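Side-chain contacts in disulfide isomerase DsbG N-terminal domain-containing protein (Helicobacter pylori, PDB 3TDG), which probably acts as a thiol-disulfide oxidoreductase of the DsbG type, a dimeric thioredoxin-fold protein with reductase activity: residues Ser37-Gln42 against Asn84-Leu89; Lys53-Ser58 against Val101-Glu106; Ile197-Ala202 against Glu235-Lys240. One frame throughout, in Å; residues are numbered along the deposited sequence.

Three contacts show how a two-part chain is held locally at each end. From the N terminus, helix 33-43 is brought onto strand 85-88 by interaction 1, closing a loop that contains the other three strands of the antiparallel sheet. Interaction 2 starts inside that loop, at residues 53-58, and closes beyond it on the long helix 98-129, so the two loops cross. They touch where Leu89 packs on Val104, and both reach the second subunit. Interaction 3 follows in series, its centre more than 50 Å from those of the other two, and joins helices 188-206 and 235-249 of the thioredoxin-fold part.

Interaction 1: Ser37-Gln42 against Asn84-Leu89; sequences SVIEKQ and NLIIGL
Ile86 points CG1 away from its own carbonyl carbon (chi1 -69°), which sends CD1 out from strand 85-88 to the sheet-facing side of helix 33-43, where Val38 holds CG1 opposite its backbone N (chi1 175°). This is helix-on-sheet packing in the DsbG-type N-terminal domain, one helix lying across a face of a four-stranded antiparallel sheet. Ile86 CD1 fits against two consecutive helix residues: it lies 4.1 Å from Val38 CG1 and 4.0 Å from Ile39 CG1. The Val38 and Ile86 side chains run past each other in opposite directions, while Ile39 meets the isoleucine at a slant. Leu77 and Val79 of the adjacent strand 74-79 also touch Ile86, making the contact part of a buried apolar layer. The sheet itself continues into the second subunit, because Ile86 and Ile87 pair antiparallel with a strand of that chain. At the margin Asn84 crosses Val38 nearly at a right angle. Its amide is fixed at both ends, OD1 accepting from Asn34 ND2 and ND2 bonded to Asp82 OD1, so the oxygen that faces the valine is already satisfied. Val38 CG2 lies 3.9 Å from that Asn84 OD1.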
ATOM      1  N   SER A  37     -11.903 -27.883  12.201  1.00 41.90           N
ATOM      2  CA  SER A  37     -11.222 -28.943  11.534  1.00 42.23           C
ATOM      3  C   SER A  37     -11.156 -28.715  10.035  1.00 41.49           C
ATOM      4  O   SER A  37     -10.180 -29.019   9.410  1.00 41.10           O
ATOM      5  CB  SER A  37     -11.870 -30.262  11.909  1.00 42.52           C
ATOM      6  OG  SER A  37     -12.053 -31.071  10.801  1.00 46.09           O
ATOM      7  N   VAL A  38     -12.188 -28.125   9.480  1.00 40.44           N
ATOM      8  CA  VAL A  38     -12.166 -27.802   8.086  1.00 39.78           C
ATOM      9  C   VAL A  38     -11.067 -26.789   7.794  1.00 39.29           C
ATOM     10  O   VAL A  38     -10.371 -26.903   6.831  1.00 38.92           O
ATOM     11  CB  VAL A  38     -13.507 -27.301   7.607  1.00 39.90           C
ATOM     12  CG1 VAL A  38     -13.413 -26.862   6.224  1.00 39.35           C
ATOM     13  CG2 VAL A  38     -14.529 -28.358   7.734  1.00 39.79           C
ATOM     14  N   ILE A  39     -10.903 -25.816   8.656  1.00 38.23           N
ATOM     15  CA  ILE A  39      -9.881 -24.837   8.449  1.00 38.55           C
ATOM     16  C   ILE A  39      -8.511 -25.435   8.658  1.00 38.33           C
ATOM     17  O   ILE A  39      -7.627 -25.207   7.889  1.00 37.46           O
ATOM     18  CB  ILE A  39     -10.069 -23.622   9.336  1.00 38.26           C
ATOM     19  CG1 ILE A  39     -11.196 -22.770   8.802  1.00 38.87           C
ATOM     20  CG2 ILE A  39      -8.849 -22.782   9.345  1.00 39.05           C
ATOM     21  CD1 ILE A  39     -11.760 -21.847   9.795  1.00 40.43           C
ATOM     22  N   GLU A  40      -8.350 -26.212   9.708  1.00 38.21           N
ATOM     23  CA  GLU A  40      -7.074 -26.819   9.974  1.00 39.23           C
ATOM     24  C   GLU A  40      -6.510 -27.623   8.815  1.00 38.96           C
ATOM     25  O   GLU A  40      -5.380 -27.481   8.503  1.00 39.49           O
ATOM     26  CB  GLU A  40      -7.121 -27.658  11.222  1.00 38.94           C
ATOM     27  CG  GLU A  40      -5.776 -27.824  11.791  1.00 42.01           C
ATOM     28  CD  GLU A  40      -5.737 -28.629  13.039  1.00 43.87           C
ATOM     29  OE1 GLU A  40      -6.663 -29.381  13.306  1.00 45.41           O
ATOM     30  OE2 GLU A  40      -4.759 -28.500  13.745  1.00 46.48           O
ATOM     31  N   LYS A  41      -7.322 -28.447   8.185  1.00 38.84           N
ATOM     32  CA  LYS A  41      -6.853 -29.325   7.102  1.00 39.82           C
ATOM     33  C   LYS A  41      -6.287 -28.553   5.918  1.00 39.27           C
ATOM     34  O   LYS A  41      -5.322 -29.001   5.291  1.00 38.69           O
ATOM     35  CB  LYS A  41      -7.979 -30.201   6.543  1.00 39.91           C
ATOM     36  CG  LYS A  41      -8.746 -30.996   7.546  1.00 44.23           C
ATOM     37  CD  LYS A  41     -10.023 -31.570   6.873  1.00 50.17           C
ATOM     38  CE  LYS A  41      -9.920 -33.077   6.660  1.00 53.21           C
ATOM     39  NZ  LYS A  41      -9.711 -33.777   7.979  1.00 54.13           N
ATOM     40  N   GLN A  42      -6.915 -27.426   5.580  1.00 38.56           N
ATOM     41  CA  GLN A  42      -6.479 -26.678   4.409  1.00 39.06           C
ATOM     42  C   GLN A  42      -5.661 -25.410   4.704  1.00 38.15           C
ATOM     43  O   GLN A  42      -5.311 -24.682   3.794  1.00 38.73           O
ATOM     44  CB  GLN A  42      -7.640 -26.450   3.414  1.00 39.85           C
ATOM     45  CG  GLN A  42      -8.901 -25.885   4.020  1.00 42.97           C
ATOM     46  CD  GLN A  42     -10.128 -26.078   3.121  1.00 46.17           C
ATOM     47  OE1 GLN A  42     -10.257 -25.439   2.083  1.00 48.78           O
ATOM     48  NE2 GLN A  42     -11.034 -26.952   3.534  1.00 47.24           N
ATOM     49  N   ASN A  84     -19.349 -26.687   7.715  1.00 45.68           N
ATOM     50  CA  ASN A  84     -18.688 -27.154   6.502  1.00 45.28           C
ATOM     51  C   ASN A  84     -18.458 -26.103   5.423  1.00 44.96           C
ATOM     52  O   ASN A  84     -17.773 -26.371   4.441  1.00 44.78           O
ATOM     53  CB  ASN A  84     -19.447 -28.341   5.905  1.00 45.43           C
ATOM     54  CG  ASN A  84     -19.172 -29.630   6.655  1.00 46.57           C
ATOM     55  OD1 ASN A  84     -18.031 -29.917   7.025  1.00 46.52           O
ATOM     56  ND2 ASN A  84     -20.213 -30.414   6.879  1.00 46.83           N
ATOM     57  N   LEU A  85     -19.068 -24.930   5.583  1.00 44.10           N
ATOM     58  CA  LEU A  85     -18.876 -23.814   4.657  1.00 42.69           C
ATOM     59  C   LEU A  85     -18.521 -22.567   5.471  1.00 42.26           C
ATOM     60  O   LEU A  85     -19.178 -22.233   6.456  1.00 41.79           O
ATOM     61  CB  LEU A  85     -20.131 -23.588   3.798  1.00 43.16           C
ATOM     62  CG  LEU A  85     -20.196 -22.350   2.883  1.00 42.22           C
ATOM     63  CD1 LEU A  85     -19.145 -22.395   1.767  1.00 38.89           C
ATOM     64  CD2 LEU A  85     -21.593 -22.211   2.311  1.00 42.68           C
ATOM     65  N   ILE A  86     -17.444 -21.904   5.070  1.00 41.40           N
ATOM     66  CA  ILE A  86     -16.867 -20.837   5.850  1.00 39.67           C
ATOM     67  C   ILE A  86     -16.498 -19.741   4.865  1.00 39.80           C
ATOM     68  O   ILE A  86     -15.713 -19.968   3.934  1.00 38.99           O
ATOM     69  CB  ILE A  86     -15.612 -21.340   6.617  1.00 40.21           C
ATOM     70  CG1 ILE A  86     -16.006 -22.332   7.719  1.00 39.83           C
ATOM     71  CG2 ILE A  86     -14.823 -20.179   7.216  1.00 38.52           C
ATOM     72  CD1 ILE A  86     -15.064 -23.500   7.909  1.00 38.80           C
ATOM     73  N   ILE A  87     -17.068 -18.555   5.075  1.00 39.44           N
ATOM     74  CA  ILE A  87     -16.843 -17.412   4.197  1.00 38.90           C
ATOM     75  C   ILE A  87     -16.374 -16.244   5.052  1.00 39.05           C
ATOM     76  O   ILE A  87     -17.018 -15.905   6.050  1.00 38.48           O
ATOM     77  CB  ILE A  87     -18.136 -17.030   3.431  1.00 39.19           C
ATOM     78  CG1 ILE A  87     -18.625 -18.226   2.617  1.00 38.90           C
ATOM     79  CG2 ILE A  87     -17.893 -15.828   2.493  1.00 39.59           C
ATOM     80  CD1 ILE A  87     -20.114 -18.198   2.282  1.00 38.86           C
ATOM     81  N   GLY A  88     -15.244 -15.636   4.681  1.00 38.39           N
ATOM     82  CA  GLY A  88     -14.755 -14.470   5.416  1.00 38.56           C
ATOM     83  C   GLY A  88     -15.686 -13.269   5.233  1.00 39.17           C
ATOM     84  O   GLY A  88     -16.139 -13.001   4.113  1.00 38.73           O
ATOM     85  N   LEU A  89     -15.976 -12.559   6.321  1.00 39.91           N
ATOM     86  CA  LEU A  89     -16.767 -11.325   6.257  1.00 41.00           C
ATOM     87  C   LEU A  89     -15.883 -10.145   5.915  1.00 41.62           C
ATOM     88  O   LEU A  89     -14.698 -10.129   6.237  1.00 41.21           O
ATOM     89  CB  LEU A  89     -17.476 -11.043   7.580  1.00 41.47           C
ATOM     90  CG  LEU A  89     -18.866 -11.633   7.833  1.00 41.68           C
ATOM     91  CD1 LEU A  89     -19.314 -11.307   9.231  1.00 40.68           C
ATOM     92  CD2 LEU A  89     -19.870 -11.104   6.808  1.00 43.00           C
TER

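Interaction 2: Lys53-Ser58 against Val101-Glu106; sequences KPLKSS and VQLVAE
Leu103 meets Lys53, Pro54 and Leu55 chiefly through one methyl group, CD2, and the contact is a small example of a helix packing against an edge strand and the turn that follows it in the DsbG-type N-terminal domain. The apolar contacts come first. Leu103 has CG anti to its backbone N (chi1 174°), which carries the branch out from helix 98-129 toward Lys53-Leu55. There its CD2 stands 4.2 Å from Leu55 CD2, the two leucine side chains crossing at roughly a right angle. The same Leu103 CD2 lies 4.0 Å from Lys53 CB, so the lysine contributes the base of its aliphatic chain.

A second kind of contact sets a methyl against the backbone: Leu103 CD2 is 3.8 Å from Pro54 O, a van der Waals approach. No hydrogen bond links the two segments, and their grip on each other is apolar.

The polar groups are engaged elsewhere. Lys53 bends at chi2 (-58°) and again at chi4, and NZ forms a salt bridge with Glu51, an earlier residue of its own strand. Beyond Leu55 the chain reverses in a type I turn, Leu55 to Ser58, which is tied to the start of the long helix because Asp100 OD1 accepts from Lys56 N. Ser57 OG, in the same turn, is hydrogen-bonded to Ser95 OG.

Met63 of strand 62-67 touches both Lys53 and Leu103, extending the apolar patch to the next strand. The next residue of helix 98-129, Val104, packs on Phe93 of strand 93-95, while Ser57 and Ser58 rest on Leu85 of the second subunit, which places the contact between strand 48-54, at the edge of the chain's own sheet, the long helix and the dimer interface.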
ATOM      1  N   LYS A  53     -22.875 -15.579  16.621  1.00 53.23           N
ATOM      2  CA  LYS A  53     -24.107 -14.783  16.607  1.00 53.58           C
ATOM      3  C   LYS A  53     -25.011 -15.190  15.440  1.00 53.82           C
ATOM      4  O   LYS A  53     -24.513 -15.462  14.348  1.00 53.34           O
ATOM      5  CB  LYS A  53     -23.795 -13.286  16.508  1.00 53.53           C
ATOM      6  CG  LYS A  53     -23.176 -12.677  17.747  1.00 54.12           C
ATOM      7  CD  LYS A  53     -24.077 -12.856  18.965  1.00 55.50           C
ATOM      8  CE  LYS A  53     -23.322 -12.532  20.236  1.00 57.08           C
ATOM      9  NZ  LYS A  53     -22.626 -11.229  20.079  1.00 58.03           N
ATOM     10  N   PRO A  54     -26.312 -15.172  15.605  1.00 53.80           N
ATOM     11  CA  PRO A  54     -27.216 -15.549  14.527  1.00 54.17           C
ATOM     12  C   PRO A  54     -27.462 -14.434  13.543  1.00 54.65           C
ATOM     13  O   PRO A  54     -27.261 -13.310  13.887  1.00 54.79           O
ATOM     14  CB  PRO A  54     -28.500 -15.848  15.269  1.00 54.28           C
ATOM     15  CG  PRO A  54     -28.438 -15.027  16.461  1.00 53.90           C
ATOM     16  CD  PRO A  54     -27.025 -14.911  16.852  1.00 54.17           C
ATOM     17  N   LEU A  55     -27.898 -14.752  12.338  1.00 55.55           N
ATOM     18  CA  LEU A  55     -28.307 -13.744  11.377  1.00 56.56           C
ATOM     19  C   LEU A  55     -29.800 -13.799  11.118  1.00 57.57           C
ATOM     20  O   LEU A  55     -30.347 -14.842  10.869  1.00 57.62           O
ATOM     21  CB  LEU A  55     -27.592 -13.924  10.060  1.00 56.32           C
ATOM     22  CG  LEU A  55     -26.083 -13.917   9.975  1.00 55.87           C
ATOM     23  CD1 LEU A  55     -25.716 -14.205   8.569  1.00 55.33           C
ATOM     24  CD2 LEU A  55     -25.552 -12.614  10.392  1.00 54.66           C
ATOM     25  N   LYS A  56     -30.451 -12.654  11.181  1.00 58.46           N
ATOM     26  CA  LYS A  56     -31.871 -12.574  10.945  1.00 59.17           C
ATOM     27  C   LYS A  56     -32.131 -13.054   9.555  1.00 59.60           C
ATOM     28  O   LYS A  56     -33.181 -13.542   9.223  1.00 59.49           O
ATOM     29  CB  LYS A  56     -32.330 -11.131  11.012  1.00 59.51           C
ATOM     30  CG  LYS A  56     -31.925 -10.379  12.234  1.00 60.83           C
ATOM     31  CD  LYS A  56     -32.901 -10.594  13.348  1.00 63.18           C
ATOM     32  CE  LYS A  56     -32.878  -9.458  14.339  1.00 64.86           C
ATOM     33  NZ  LYS A  56     -33.290  -9.903  15.681  1.00 65.44           N
ATOM     34  N   SER A  57     -31.119 -12.901   8.741  1.00 59.68           N
ATOM     35  CA  SER A  57     -31.258 -12.963   7.327  1.00 60.19           C
ATOM     36  C   SER A  57     -31.130 -14.386   6.763  1.00 60.38           C
ATOM     37  O   SER A  57     -31.503 -14.653   5.636  1.00 60.41           O
ATOM     38  CB  SER A  57     -30.233 -12.012   6.751  1.00 60.07           C
ATOM     39  OG  SER A  57     -30.266 -12.066   5.378  1.00 60.91           O
ATOM     40  N   SER A  58     -30.633 -15.305   7.565  1.00 60.75           N
ATOM     41  CA  SER A  58     -30.561 -16.686   7.153  1.00 61.52           C
ATOM     42  C   SER A  58     -30.739 -17.638   8.296  1.00 61.84           C
ATOM     43  O   SER A  58     -30.374 -17.354   9.398  1.00 62.26           O
ATOM     44  CB  SER A  58     -29.229 -16.978   6.518  1.00 61.28           C
ATOM     45  OG  SER A  58     -29.064 -18.362   6.416  1.00 61.65           O
ATOM     46  N   VAL A 101     -26.808  -6.059   8.797  1.00 47.78           N
ATOM     47  CA  VAL A 101     -25.891  -5.022   8.285  1.00 47.24           C
ATOM     48  C   VAL A 101     -25.178  -4.337   9.449  1.00 47.56           C
ATOM     49  O   VAL A 101     -23.951  -4.097   9.403  1.00 46.68           O
ATOM     50  CB  VAL A 101     -26.636  -3.954   7.404  1.00 47.50           C
ATOM     51  CG1 VAL A 101     -25.703  -2.803   7.009  1.00 46.81           C
ATOM     52  CG2 VAL A 101     -27.253  -4.600   6.171  1.00 46.03           C
ATOM     53  N   GLN A 102     -25.958  -4.049  10.492  1.00 47.59           N
ATOM     54  CA  GLN A 102     -25.450  -3.411  11.696  1.00 47.92           C
ATOM     55  C   GLN A 102     -24.518  -4.342  12.484  1.00 47.36           C
ATOM     56  O   GLN A 102     -23.426  -3.928  12.886  1.00 46.76           O
ATOM     57  CB  GLN A 102     -26.600  -2.940  12.591  1.00 48.18           C
ATOM     58  CG  GLN A 102     -26.212  -2.871  14.058  1.00 51.44           C
ATOM     59  CD  GLN A 102     -27.121  -2.002  14.883  1.00 57.01           C
ATOM     60  OE1 GLN A 102     -28.329  -2.274  15.016  1.00 59.55           O
ATOM     61  NE2 GLN A 102     -26.547  -0.946  15.463  1.00 56.69           N
ATOM     62  N   LEU A 103     -24.973  -5.574  12.727  1.00 46.23           N
ATOM     63  CA  LEU A 103     -24.156  -6.579  13.417  1.00 45.78           C
ATOM     64  C   LEU A 103     -22.778  -6.718  12.761  1.00 44.84           C
ATOM     65  O   LEU A 103     -21.756  -6.651  13.445  1.00 45.12           O
ATOM     66  CB  LEU A 103     -24.848  -7.937  13.439  1.00 45.43           C
ATOM     67  CG  LEU A 103     -24.000  -9.093  14.019  1.00 46.84           C
ATOM     68  CD1 LEU A 103     -23.675  -8.885  15.490  1.00 44.98           C
ATOM     69  CD2 LEU A 103     -24.731 -10.415  13.821  1.00 47.60           C
ATOM     70  N   VAL A 104     -22.777  -6.889  11.441  1.00 43.66           N
ATOM     71  CA  VAL A 104     -21.566  -7.030  10.649  1.00 43.18           C
ATOM     72  C   VAL A 104     -20.684  -5.774  10.753  1.00 43.06           C
ATOM     73  O   VAL A 104     -19.474  -5.888  10.938  1.00 42.56           O
ATOM     74  CB  VAL A 104     -21.900  -7.414   9.168  1.00 43.32           C
ATOM     75  CG1 VAL A 104     -20.665  -7.330   8.245  1.00 42.64           C
ATOM     76  CG2 VAL A 104     -22.505  -8.824   9.115  1.00 43.29           C
ATOM     77  N   ALA A 105     -21.302  -4.591  10.675  1.00 42.41           N
ATOM     78  CA  ALA A 105     -20.583  -3.333  10.801  1.00 41.95           C
ATOM     79  C   ALA A 105     -19.884  -3.204  12.146  1.00 41.75           C
ATOM     80  O   ALA A 105     -18.698  -2.850  12.195  1.00 41.07           O
ATOM     81  CB  ALA A 105     -21.517  -2.127  10.553  1.00 42.40           C
ATOM     82  N   GLU A 106     -20.620  -3.476  13.222  1.00 41.54           N
ATOM     83  CA  GLU A 106     -20.075  -3.470  14.583  1.00 42.37           C
ATOM     84  C   GLU A 106     -18.932  -4.481  14.739  1.00 41.64           C
ATOM     85  O   GLU A 106     -17.920  -4.204  15.383  1.00 40.43           O
ATOM     86  CB  GLU A 106     -21.168  -3.822  15.604  1.00 42.70           C
ATOM     87  CG  GLU A 106     -22.177  -2.702  15.873  1.00 47.05           C
ATOM     88  CD  GLU A 106     -23.495  -3.180  16.487  1.00 52.93           C
ATOM     89  OE1 GLU A 106     -24.328  -2.304  16.837  1.00 55.93           O
ATOM     90  OE2 GLU A 106     -23.714  -4.412  16.608  1.00 56.12           O
TER

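Interaction 3: Ile197-Ala202 against Glu235-Lys240; sequences IQEEMA and EDLRTK
Between segments 197-202 and 235-240 the backbones come nearest at Gln198 and Leu237, whose CA atoms are 7.0 Å apart. Leu237 carries the packing. With CG anti to its carbonyl carbon (chi1 -67°), the side chain reaches across and lays CD1 on the surface of the partner helix, 3.5 Å from Glu199 CB and 3.5 Å from Glu199 N. The same methyl lies 4.2 Å from Gln198 CB, so it rests over the junction of two successive residues. Beyond CG the Glu199 chain is extended, and Pro234, just ahead of the second helix, packs against it.

A polar bridge stands beside this apolar contact. One water donates to Gln198 OE1 at 2.6 Å and accepts from Lys240 NZ at 2.7 Å, joining the helices where their side chains do not bond directly. Both ends are anchored: Gln198 NE2 donates to Tyr135 O, and Lys240 NZ has a salt bridge to Asp134. Within the second helix, Arg238 NH2 meets Glu235 OE1 at 3.0 Å, the carboxylate oxygen lying in the guanidinium plane at its edge.

Ile197, pointing away from the second helix, and Met201 pack on Ile137 of strand 137-139. The contact joins helix 188-206, which packs on edge strand 137-139 of the mixed sheet, to helix 235-249; both lie between strands 177-182 and 259-262 in the chain, consistent with the helical insertion of the thioredoxin-fold domain in DsbC and DsbG relatives.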
ATOM      1  N   ILE A 197      27.522   6.740  27.198  1.00 36.80           N
ATOM      2  CA  ILE A 197      26.796   5.795  28.023  1.00 36.07           C
ATOM      3  C   ILE A 197      27.096   4.339  27.602  1.00 36.25           C
ATOM      4  O   ILE A 197      27.309   3.483  28.462  1.00 36.59           O
ATOM      5  CB  ILE A 197      25.254   6.121  28.109  1.00 36.89           C
ATOM      6  CG1 ILE A 197      25.006   7.265  29.112  1.00 36.66           C
ATOM      7  CG2 ILE A 197      24.447   4.889  28.596  1.00 35.12           C
ATOM      8  CD1 ILE A 197      23.731   8.081  28.866  1.00 34.61           C
ATOM      9  N   GLN A 198      27.111   4.063  26.300  1.00 36.64           N
ATOM     10  CA  GLN A 198      27.425   2.710  25.794  1.00 37.52           C
ATOM     11  C   GLN A 198      28.846   2.328  26.246  1.00 38.33           C
ATOM     12  O   GLN A 198      29.080   1.217  26.732  1.00 38.05           O
ATOM     13  CB  GLN A 198      27.349   2.656  24.256  1.00 36.75           C
ATOM     14  CG  GLN A 198      25.932   2.595  23.667  1.00 37.32           C
ATOM     15  CD  GLN A 198      25.160   1.413  24.195  1.00 35.27           C
ATOM     16  OE1 GLN A 198      25.627   0.287  24.121  1.00 37.26           O
ATOM     17  NE2 GLN A 198      24.002   1.667  24.784  1.00 33.93           N
ATOM     18  N   GLU A 199      29.789   3.254  26.075  1.00 39.23           N
ATOM     19  CA  GLU A 199      31.193   2.991  26.451  1.00 41.15           C
ATOM     20  C   GLU A 199      31.312   2.746  27.938  1.00 40.79           C
ATOM     21  O   GLU A 199      31.935   1.791  28.366  1.00 40.66           O
ATOM     22  CB  GLU A 199      32.084   4.152  26.016  1.00 41.49           C
ATOM     23  CG  GLU A 199      33.564   4.033  26.407  1.00 46.37           C
ATOM     24  CD  GLU A 199      34.383   5.169  25.797  1.00 51.09           C
ATOM     25  OE1 GLU A 199      34.183   6.335  26.197  1.00 52.64           O
ATOM     26  OE2 GLU A 199      35.194   4.903  24.884  1.00 55.04           O
ATOM     27  N   GLU A 200      30.666   3.598  28.727  1.00 41.41           N
ATOM     28  CA  GLU A 200      30.762   3.498  30.165  1.00 41.87           C
ATOM     29  C   GLU A 200      30.056   2.247  30.715  1.00 41.57           C
ATOM     30  O   GLU A 200      30.537   1.646  31.684  1.00 41.60           O
ATOM     31  CB  GLU A 200      30.251   4.806  30.797  1.00 43.13           C
ATOM     32  CG  GLU A 200      30.299   4.850  32.300  1.00 47.79           C
ATOM     33  CD  GLU A 200      31.322   5.846  32.852  1.00 54.00           C
ATOM     34  OE1 GLU A 200      31.108   7.079  32.698  1.00 54.45           O
ATOM     35  OE2 GLU A 200      32.332   5.383  33.445  1.00 56.81           O
ATOM     36  N   MET A 201      28.933   1.842  30.100  1.00 40.42           N
ATOM     37  CA  MET A 201      28.246   0.601  30.500  1.00 40.22           C
ATOM     38  C   MET A 201      29.065  -0.667  30.203  1.00 39.13           C
ATOM     39  O   MET A 201      29.054  -1.594  30.994  1.00 38.68           O
ATOM     40  CB  MET A 201      26.855   0.475  29.845  1.00 40.62           C
ATOM     41  CG  MET A 201      25.773   1.354  30.502  1.00 42.91           C
ATOM     42  SD  MET A 201      25.605   1.104  32.301  1.00 48.75           S
ATOM     43  CE  MET A 201      24.888   2.689  32.732  1.00 48.72           C
ATOM     44  N   ALA A 202      29.735  -0.698  29.051  1.00 38.46           N
ATOM     45  CA  ALA A 202      30.679  -1.785  28.716  1.00 39.00           C
ATOM     46  C   ALA A 202      31.746  -1.967  29.808  1.00 39.41           C
ATOM     47  O   ALA A 202      31.945  -3.086  30.299  1.00 40.09           O
ATOM     48  CB  ALA A 202      31.329  -1.545  27.330  1.00 37.95           C
ATOM     49  N   GLU A 235      34.244   6.872  18.334  1.00 65.56           N
ATOM     50  CA  GLU A 235      33.684   6.975  16.980  1.00 64.84           C
ATOM     51  C   GLU A 235      32.805   5.798  16.607  1.00 63.54           C
ATOM     52  O   GLU A 235      31.709   5.978  16.067  1.00 63.14           O
ATOM     53  CB  GLU A 235      34.811   7.068  15.950  1.00 65.33           C
ATOM     54  CG  GLU A 235      34.491   7.976  14.782  1.00 67.93           C
ATOM     55  CD  GLU A 235      34.874   9.424  15.060  1.00 71.31           C
ATOM     56  OE1 GLU A 235      34.257  10.332  14.457  1.00 72.96           O
ATOM     57  OE2 GLU A 235      35.795   9.654  15.884  1.00 72.56           O
ATOM     58  N   ASP A 236      33.333   4.599  16.863  1.00 62.18           N
ATOM     59  CA  ASP A 236      32.647   3.329  16.644  1.00 60.85           C
ATOM     60  C   ASP A 236      31.270   3.315  17.321  1.00 59.33           C
ATOM     61  O   ASP A 236      30.261   2.971  16.696  1.00 58.76           O
ATOM     62  CB  ASP A 236      33.503   2.175  17.188  1.00 61.27           C
ATOM     63  CG  ASP A 236      34.059   2.455  18.603  1.00 63.26           C
ATOM     64  OD1 ASP A 236      34.348   3.633  18.947  1.00 65.05           O
ATOM     65  OD2 ASP A 236      34.217   1.487  19.385  1.00 64.67           O
ATOM     66  N   LEU A 237      31.238   3.713  18.590  1.00 57.07           N
ATOM     67  CA  LEU A 237      30.005   3.670  19.354  1.00 55.31           C
ATOM     68  C   LEU A 237      28.993   4.704  18.872  1.00 54.51           C
ATOM     69  O   LEU A 237      27.793   4.433  18.902  1.00 53.85           O
ATOM     70  CB  LEU A 237      30.276   3.794  20.852  1.00 54.68           C
ATOM     71  CG  LEU A 237      31.030   2.608  21.463  1.00 54.75           C
ATOM     72  CD1 LEU A 237      31.327   2.866  22.905  1.00 53.11           C
ATOM     73  CD2 LEU A 237      30.282   1.283  21.320  1.00 55.08           C
ATOM     74  N   ARG A 238      29.465   5.861  18.402  1.00 53.67           N
ATOM     75  CA  ARG A 238      28.549   6.883  17.895  1.00 53.60           C
ATOM     76  C   ARG A 238      27.785   6.367  16.683  1.00 52.71           C
ATOM     77  O   ARG A 238      26.584   6.580  16.585  1.00 52.79           O
ATOM     78  CB  ARG A 238      29.230   8.218  17.576  1.00 54.09           C
ATOM     79  CG  ARG A 238      28.263   9.424  17.711  1.00 57.31           C
ATOM     80  CD  ARG A 238      28.383  10.492  16.600  1.00 62.09           C
ATOM     81  NE  ARG A 238      29.733  10.577  16.034  1.00 66.54           N
ATOM     82  CZ  ARG A 238      30.046  10.278  14.772  1.00 68.16           C
ATOM     83  NH1 ARG A 238      29.099   9.894  13.917  1.00 69.12           N
ATOM     84  NH2 ARG A 238      31.308  10.373  14.357  1.00 68.22           N
ATOM     85  N   THR A 239      28.476   5.667  15.785  1.00 51.49           N
ATOM     86  CA  THR A 239      27.839   5.034  14.625  1.00 50.20           C
ATOM     87  C   THR A 239      26.816   3.959  15.032  1.00 48.88           C
ATOM     88  O   THR A 239      25.731   3.886  14.456  1.00 48.70           O
ATOM     89  CB  THR A 239      28.893   4.421  13.675  1.00 50.45           C
ATOM     90  OG1 THR A 239      29.885   5.411  13.381  1.00 52.61           O
ATOM     91  CG2 THR A 239      28.253   3.945  12.366  1.00 50.19           C
ATOM     92  N   LYS A 240      27.172   3.134  16.013  1.00 47.14           N
ATOM     93  CA  LYS A 240      26.259   2.139  16.571  1.00 46.02           C
ATOM     94  C   LYS A 240      25.005   2.814  17.166  1.00 44.98           C
ATOM     95  O   LYS A 240      23.869   2.371  16.926  1.00 43.52           O
ATOM     96  CB  LYS A 240      26.966   1.300  17.635  1.00 46.00           C
ATOM     97  CG  LYS A 240      26.152   0.118  18.074  1.00 46.61           C
ATOM     98  CD  LYS A 240      26.722  -0.553  19.298  1.00 48.82           C
ATOM     99  CE  LYS A 240      26.287  -2.015  19.305  1.00 49.56           C
ATOM    100  NZ  LYS A 240      26.586  -2.711  20.581  1.00 52.25           N
TER
HETATM  101  O   HOH W   1      27.291  -0.829  22.428  1.00 47.89           O